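Local coordinates for CG8862 (Drosophila melanogaster, PDB 3ISM), which probably cleaves DNA and RNA as a magnesium-dependent mitochondrial endonuclease (EndoG), crystallised here in complex with its inhibitor EndoGI, at residues Y43-R48 with P83-Q88; K76-I81 with Y120-A125. All blocks are in the same frame, centred on the assembly; numbering follows the deposited sequence. Where two conformers were deposited one is given.

Contact 1 (Y43-R48 with P83-Q88); sequences YDRRNR and PFFRSQ
Tyr43 at the end of strand 40-44, and Arg45 and Arg48 in the turn that follows it, receive Phe85 of the loop before helix 89-92 in a buried, mixed polar and apolar contact. Tyr43 OH donates to Phe85 O at 2.7 Å, in the carbonyl plane, with a C=O...donor angle of 156°. Its CG stands anti to the backbone N (chi1 -169°), which sends the ring across to the loop. The same hydroxyl accepts from a water 2.8 Å away, and Ser87 N donates to that water, so the bridge holds two backbone groups of the loop. Over one face of the Phe85 ring lies Arg45 CB, 4.1 Å from the centroid, a CH-pi contact; farther along the same side chain, Arg45 CD reaches Phe85 CD2 at 3.5 Å. The guanidinium of Arg45 goes on to bond Pro28 O of the second subunit. Arg48 NH1 stands at the ring's edge, 3.8 Å from Phe85 CD1, while donating to Arg45 O at 2.8 Å. Its other nitrogens reach Asn182 O (NE) and Arg233 O of the second subunit (NH2). The arrangement is that of a beta hairpin, strands 40-44 and 49-57, whose turn packs on a loop beside the subunit interface.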
loop_
_atom_site.group_PDB
_atom_site.type_symbol
_atom_site.label_atom_id
_atom_site.label_comp_id
_atom_site.label_asym_id
_atom_site.label_seq_id
_atom_site.Cartn_x
_atom_site.Cartn_y
_atom_site.Cartn_z
ATOM N N TYR B 43 -11.985 -3.767 -3.970
ATOM C CA TYR B 43 -11.272 -2.834 -4.847
ATOM C C TYR B 43 -10.325 -1.940 -4.051
ATOM O O TYR B 43 -10.715 -1.362 -3.019
ATOM C CB TYR B 43 -12.251 -1.952 -5.626
ATOM C CG TYR B 43 -11.597 -1.154 -6.734
ATOM C CD1 TYR B 43 -11.009 -1.799 -7.834
ATOM C CD2 TYR B 43 -11.544 0.242 -6.681
ATOM C CE1 TYR B 43 -10.400 -1.061 -8.862
ATOM C CE2 TYR B 43 -10.937 0.990 -7.700
ATOM C CZ TYR B 43 -10.374 0.323 -8.791
ATOM O OH TYR B 43 -9.797 1.040 -9.816
ATOM N N ASP B 44 -9.096 -1.827 -4.534
ATOM C CA ASP B 44 -8.093 -0.968 -3.903
ATOM C C ASP B 44 -8.111 0.382 -4.628
ATOM O O ASP B 44 -7.520 0.518 -5.700
ATOM C CB ASP B 44 -6.717 -1.640 -3.991
ATOM C CG ASP B 44 -5.622 -0.866 -3.273
ATOM O OD1 ASP B 44 -5.875 0.276 -2.843
ATOM O OD2 ASP B 44 -4.503 -1.416 -3.123
ATOM N N ARG B 45 -8.829 1.353 -4.056
ATOM C CA ARG B 45 -8.980 2.686 -4.657
ATOM C C ARG B 45 -7.669 3.465 -4.826
ATOM O O ARG B 45 -7.553 4.277 -5.737
ATOM C CB ARG B 45 -9.982 3.528 -3.876
ATOM C CG ARG B 45 -11.419 3.041 -4.037
ATOM C CD ARG B 45 -12.376 3.849 -3.176
ATOM N NE ARG B 45 -12.142 3.652 -1.746
ATOM C CZ ARG B 45 -12.681 4.416 -0.789
ATOM N NH1 ARG B 45 -13.462 5.441 -1.108
ATOM N NH2 ARG B 45 -12.442 4.149 0.486
ATOM N N ARG B 46 -6.713 3.210 -3.939
ATOM C CA ARG B 46 -5.411 3.843 -3.962
ATOM C C ARG B 46 -4.574 3.342 -5.141
ATOM O O ARG B 46 -3.863 4.116 -5.789
ATOM C CB ARG B 46 -4.675 3.504 -2.667
ATOM C CG ARG B 46 -3.314 4.200 -2.562
ATOM C CD ARG B 46 -2.818 4.251 -1.148
ATOM N NE ARG B 46 -2.393 2.950 -0.625
ATOM C CZ ARG B 46 -1.245 2.344 -0.954
ATOM N NH1 ARG B 46 -0.386 2.892 -1.804
ATOM N NH2 ARG B 46 -0.943 1.171 -0.426
ATOM N N ASN B 47 -4.668 2.044 -5.418
ATOM C CA ASN B 47 -3.822 1.418 -6.426
ATOM C C ASN B 47 -4.519 1.233 -7.760
ATOM O O ASN B 47 -3.879 0.953 -8.773
ATOM C CB ASN B 47 -3.255 0.106 -5.883
ATOM C CG ASN B 47 -2.086 0.346 -4.908
ATOM O OD1 ASN B 47 -1.275 1.245 -5.125
ATOM N ND2 ASN B 47 -1.984 -0.475 -3.861
ATOM N N ARG B 48 -5.830 1.442 -7.754
ATOM C CA ARG B 48 -6.674 1.347 -8.957
ATOM C C ARG B 48 -6.714 -0.079 -9.549
ATOM O O ARG B 48 -6.830 -0.240 -10.771
ATOM C CB ARG B 48 -6.293 2.405 -10.011
ATOM C CG ARG B 48 -6.788 3.845 -9.736
ATOM C CD ARG B 48 -6.052 4.491 -8.598
ATOM N NE ARG B 48 -5.694 5.897 -8.810
ATOM C CZ ARG B 48 -5.743 6.830 -7.859
ATOM N NH1 ARG B 48 -6.175 6.524 -6.643
ATOM N NH2 ARG B 48 -5.376 8.082 -8.124
ATOM N N PRO B 83 -15.163 8.344 -9.942
ATOM C CA PRO B 83 -14.236 8.725 -11.027
ATOM C C PRO B 83 -12.762 8.929 -10.626
ATOM O O PRO B 83 -11.872 8.672 -11.450
ATOM C CB PRO B 83 -14.846 10.016 -11.580
ATOM C CG PRO B 83 -16.313 9.861 -11.309
ATOM C CD PRO B 83 -16.386 9.168 -9.962
ATOM N N PHE B 84 -12.503 9.321 -9.377
ATOM C CA PHE B 84 -11.127 9.557 -8.906
ATOM C C PHE B 84 -10.339 8.275 -8.878
ATOM O O PHE B 84 -9.122 8.296 -8.981
ATOM C CB PHE B 84 -11.110 10.115 -7.470
ATOM C CG PHE B 84 -11.492 11.573 -7.357
ATOM C CD1 PHE B 84 -11.955 12.296 -8.458
ATOM C CD2 PHE B 84 -11.442 12.199 -6.120
ATOM C CE1 PHE B 84 -12.329 13.647 -8.326
ATOM C CE2 PHE B 84 -11.810 13.516 -5.967
ATOM C CZ PHE B 84 -12.255 14.256 -7.072
ATOM N N PHE B 85 -11.028 7.143 -8.712
ATOM C CA PHE B 85 -10.315 5.880 -8.441
ATOM C C PHE B 85 -10.475 4.816 -9.525
ATOM O O PHE B 85 -10.085 3.668 -9.316
ATOM C CB PHE B 85 -10.740 5.308 -7.082
ATOM C CG PHE B 85 -10.880 6.351 -6.006
ATOM C CD1 PHE B 85 -9.785 7.129 -5.621
ATOM C CD2 PHE B 85 -12.105 6.558 -5.385
ATOM C CE1 PHE B 85 -9.919 8.114 -4.638
ATOM C CE2 PHE B 85 -12.246 7.539 -4.387
ATOM C CZ PHE B 85 -11.156 8.313 -4.018
ATOM N N ARG B 86 -11.039 5.206 -10.670
ATOM C CA ARG B 86 -11.236 4.289 -11.799
ATOM C C ARG B 86 -10.008 4.161 -12.666
ATOM O O ARG B 86 -9.454 5.171 -13.096
ATOM C CB ARG B 86 -12.299 4.819 -12.722
ATOM C CG ARG B 86 -13.680 4.421 -12.396
ATOM C CD ARG B 86 -14.631 5.148 -13.319
ATOM N NE ARG B 86 -15.804 5.580 -12.575
ATOM C CZ ARG B 86 -16.768 6.338 -13.071
ATOM N NH1 ARG B 86 -16.716 6.748 -14.330
ATOM N NH2 ARG B 86 -17.796 6.660 -12.297
ATOM N N SER B 87 -9.602 2.937 -12.969
ATOM C CA SER B 87 -8.691 2.746 -14.094
ATOM C C SER B 87 -9.458 2.877 -15.416
ATOM O O SER B 87 -10.672 2.577 -15.496
ATOM C CB SER B 87 -7.954 1.409 -14.018
ATOM O OG SER B 87 -8.866 0.329 -13.891
ATOM N N GLN B 88 -8.742 3.351 -16.437
ATOM C CA GLN B 88 -9.294 3.551 -17.760
ATOM C C GLN B 88 -8.422 2.852 -18.793
ATOM O O GLN B 88 -7.231 2.628 -18.565
ATOM C CB GLN B 88 -9.390 5.051 -18.069
ATOM C CG GLN B 88 -10.299 5.842 -17.102
ATOM C CD GLN B 88 -11.797 5.638 -17.389
ATOM O OE1 GLN B 88 -12.181 5.173 -18.466
ATOM N NE2 GLN B 88 -12.641 6.002 -16.423
HETATM O O HOH W 1 -10.981 0.439 -12.273
HETATM O O HOH W 2 -7.037 -1.619 -13.082
#

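Contact 2 (K76-I81 with Y120-A125); sequences KQDESI and YLSNMA
The Tyr120 ring carries Lys76 NZ over one face, 3.8 Å from the centroid and 10° off the normal, a centred cation-pi contact; at its edge, near the plane, lies Gln77 O, 3.8 Å from Tyr120 CD1. Lys76 points its CB away from this partner, but bends at chi2 (-143°) and chi4 bring the ammonium back over the ring, where Asp116 O also accepts from it. The backbones of the two segments join in a single bridge, Lys76 with Tyr120: Leu121 N donates to Lys76 O at 2.8 Å, nearly straight at 163°. Leu121 CG rests 3.4 Å from the same carbonyl oxygen, Lys76 O. The carboxylate of Asp78 is shared. Its OD2 accepts from Ser122 OG at 2.6 Å through the anti lone pair and forms a salt bridge with Arg34, while its OD1 takes Ser80 N (3.0 Å) and Ser80 OG from one face of its plane. Replacing Asp78 with an alanine is likely to cost Arg34 this counter-charge and Ser122 OG this acceptor, and to leave the turn without the two Ser80 bonds. The Asp78-Ile81 type I beta turn, combined with an Asx turn, meets the 3-10 segment 121-123 leading into strand 124-127, which pairs with strand 98-101 in an antiparallel two-stranded sheet, consistent with the beta-beta-alpha core of the His-Me finger nucleases.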
loop_
_atom_site.group_PDB
_atom_site.type_symbol
_atom_site.label_atom_id
_atom_site.label_comp_id
_atom_site.label_asym_id
_atom_site.label_seq_id
_atom_site.Cartn_x
_atom_site.Cartn_y
_atom_site.Cartn_z
ATOM N N LYS B 76 -13.837 -2.382 -20.170
ATOM C CA LYS B 76 -14.634 -1.172 -19.961
ATOM C C LYS B 76 -14.488 -0.633 -18.555
ATOM O O LYS B 76 -14.296 -1.414 -17.609
ATOM C CB LYS B 76 -16.107 -1.442 -20.277
ATOM C CG LYS B 76 -16.756 -2.565 -19.474
ATOM C CD LYS B 76 -17.753 -3.356 -20.348
ATOM C CE LYS B 76 -18.323 -4.602 -19.623
ATOM N NZ LYS B 76 -17.360 -5.228 -18.667
ATOM N N GLN B 77 -14.571 0.694 -18.418
ATOM C CA GLN B 77 -14.539 1.353 -17.103
ATOM C C GLN B 77 -15.707 0.890 -16.230
ATOM O O GLN B 77 -16.801 0.619 -16.730
ATOM C CB GLN B 77 -14.553 2.887 -17.235
ATOM C CG GLN B 77 -15.909 3.479 -17.673
ATOM C CD GLN B 77 -15.994 4.998 -17.533
ATOM O OE1 GLN B 77 -15.282 5.605 -16.736
ATOM N NE2 GLN B 77 -16.894 5.610 -18.297
ATOM N N ASP B 78 -15.456 0.790 -14.936
ATOM C CA ASP B 78 -16.483 0.434 -13.956
ATOM C C ASP B 78 -17.102 1.712 -13.356
ATOM O O ASP B 78 -16.465 2.411 -12.552
ATOM C CB ASP B 78 -15.866 -0.440 -12.856
ATOM C CG ASP B 78 -16.904 -0.956 -11.866
ATOM O OD1 ASP B 78 -18.055 -0.464 -11.870
ATOM O OD2 ASP B 78 -16.558 -1.866 -11.085
ATOM N N GLU B 79 -18.349 1.977 -13.731
ATOM C CA GLU B 79 -19.034 3.219 -13.384
ATOM C C GLU B 79 -19.559 3.206 -11.958
ATOM O O GLU B 79 -20.001 4.228 -11.438
ATOM C CB GLU B 79 -20.178 3.491 -14.370
ATOM C CG GLU B 79 -19.706 4.018 -15.713
ATOM C CD GLU B 79 -20.732 3.852 -16.815
ATOM O OE1 GLU B 79 -21.842 3.345 -16.540
ATOM O OE2 GLU B 79 -20.421 4.221 -17.968
ATOM N N SER B 80 -19.520 2.046 -11.319
ATOM C CA SER B 80 -19.888 1.995 -9.911
ATOM C C SER B 80 -18.720 2.436 -9.016
ATOM O O SER B 80 -18.900 2.557 -7.802
ATOM C CB SER B 80 -20.356 0.600 -9.525
ATOM O OG SER B 80 -19.246 -0.262 -9.408
ATOM N N ILE B 81 -17.540 2.681 -9.604
ATOM C CA ILE B 81 -16.379 3.237 -8.860
ATOM C C ILE B 81 -16.337 4.766 -9.052
ATOM O O ILE B 81 -16.542 5.261 -10.173
ATOM C CB ILE B 81 -15.004 2.657 -9.344
ATOM C CG1 ILE B 81 -15.001 1.113 -9.423
ATOM C CG2 ILE B 81 -13.849 3.160 -8.479
ATOM C CD1 ILE B 81 -15.112 0.425 -8.101
ATOM N N TYR B 120 -14.781 -5.688 -16.595
ATOM C CA TYR B 120 -14.677 -4.373 -15.970
ATOM C C TYR B 120 -13.229 -4.139 -15.601
ATOM O O TYR B 120 -12.576 -5.038 -15.051
ATOM C CB TYR B 120 -15.548 -4.257 -14.721
ATOM C CG TYR B 120 -17.012 -4.097 -15.014
ATOM C CD1 TYR B 120 -17.494 -2.950 -15.632
ATOM C CD2 TYR B 120 -17.921 -5.099 -14.672
ATOM C CE1 TYR B 120 -18.854 -2.801 -15.912
ATOM C CE2 TYR B 120 -19.279 -4.959 -14.935
ATOM C CZ TYR B 120 -19.737 -3.805 -15.552
ATOM O OH TYR B 120 -21.083 -3.661 -15.824
ATOM N N LEU B 121 -12.729 -2.940 -15.897
ATOM C CA LEU B 121 -11.362 -2.577 -15.548
ATOM C C LEU B 121 -11.059 -2.625 -14.046
ATOM O O LEU B 121 -9.895 -2.648 -13.657
ATOM C CB LEU B 121 -11.005 -1.197 -16.106
ATOM C CG LEU B 121 -10.929 -1.190 -17.634
ATOM C CD1 LEU B 121 -10.916 0.237 -18.154
ATOM C CD2 LEU B 121 -9.698 -1.974 -18.113
ATOM N N SER B 122 -12.096 -2.635 -13.208
ATOM C CA SER B 122 -11.884 -2.827 -11.777
ATOM C C SER B 122 -11.458 -4.249 -11.423
ATOM O O SER B 122 -10.979 -4.484 -10.317
ATOM C CB SER B 122 -13.116 -2.427 -10.975
ATOM O OG SER B 122 -14.250 -3.119 -11.423
ATOM N N ASN B 123 -11.631 -5.183 -12.365
ATOM C CA ASN B 123 -11.190 -6.571 -12.193
ATOM C C ASN B 123 -9.782 -6.768 -12.774
ATOM O O ASN B 123 -9.252 -7.875 -12.774
ATOM C CB ASN B 123 -12.215 -7.555 -12.798
ATOM C CG ASN B 123 -11.817 -9.049 -12.614
ATOM O OD1 ASN B 123 -11.446 -9.489 -11.520
ATOM N ND2 ASN B 123 -11.906 -9.822 -13.703
ATOM N N MET B 124 -9.169 -5.677 -13.244
ATOM C CA MET B 124 -7.885 -5.753 -13.947
ATOM C C MET B 124 -6.722 -5.236 -13.134
ATOM O O MET B 124 -6.873 -4.322 -12.320
ATOM C CB MET B 124 -7.930 -4.964 -15.265
ATOM C CG MET B 124 -9.036 -5.378 -16.202
ATOM S SD MET B 124 -8.785 -7.048 -16.797
ATOM C CE MET B 124 -10.474 -7.504 -17.093
ATOM N N ALA B 125 -5.551 -5.821 -13.378
ATOM C CA ALA B 125 -4.279 -5.258 -12.927
ATOM C C ALA B 125 -3.252 -5.400 -14.039
ATOM O O ALA B 125 -3.335 -6.337 -14.850
ATOM C CB ALA B 125 -3.773 -5.925 -11.633
#

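In the fold
The segments of contacts 1 and 2 alternate along the chain, and the contact centres lie about 8 Å apart. Residues 76-81 run on almost directly into 83-88, and side chains tie the two again: Arg86 NE probably donates to Ile81 O, and Gln88 NE2 to Gln77 OE1 at 2.7 Å. Tyr43 of contact 1 also packs against Ile81 and Ser122 of contact 2. Both contacts lie near the predicted active site, contact 2 the nearer: the side chain of Lys76 is about 8 Å from that of His101, the side chain of Ser87 about 12 Å from it, and the side chain of Leu121 about 12 Å from a bound magnesium ion. Pro83 and Arg86, with Lys76 and Gln77, also pack against the CG4930 chain.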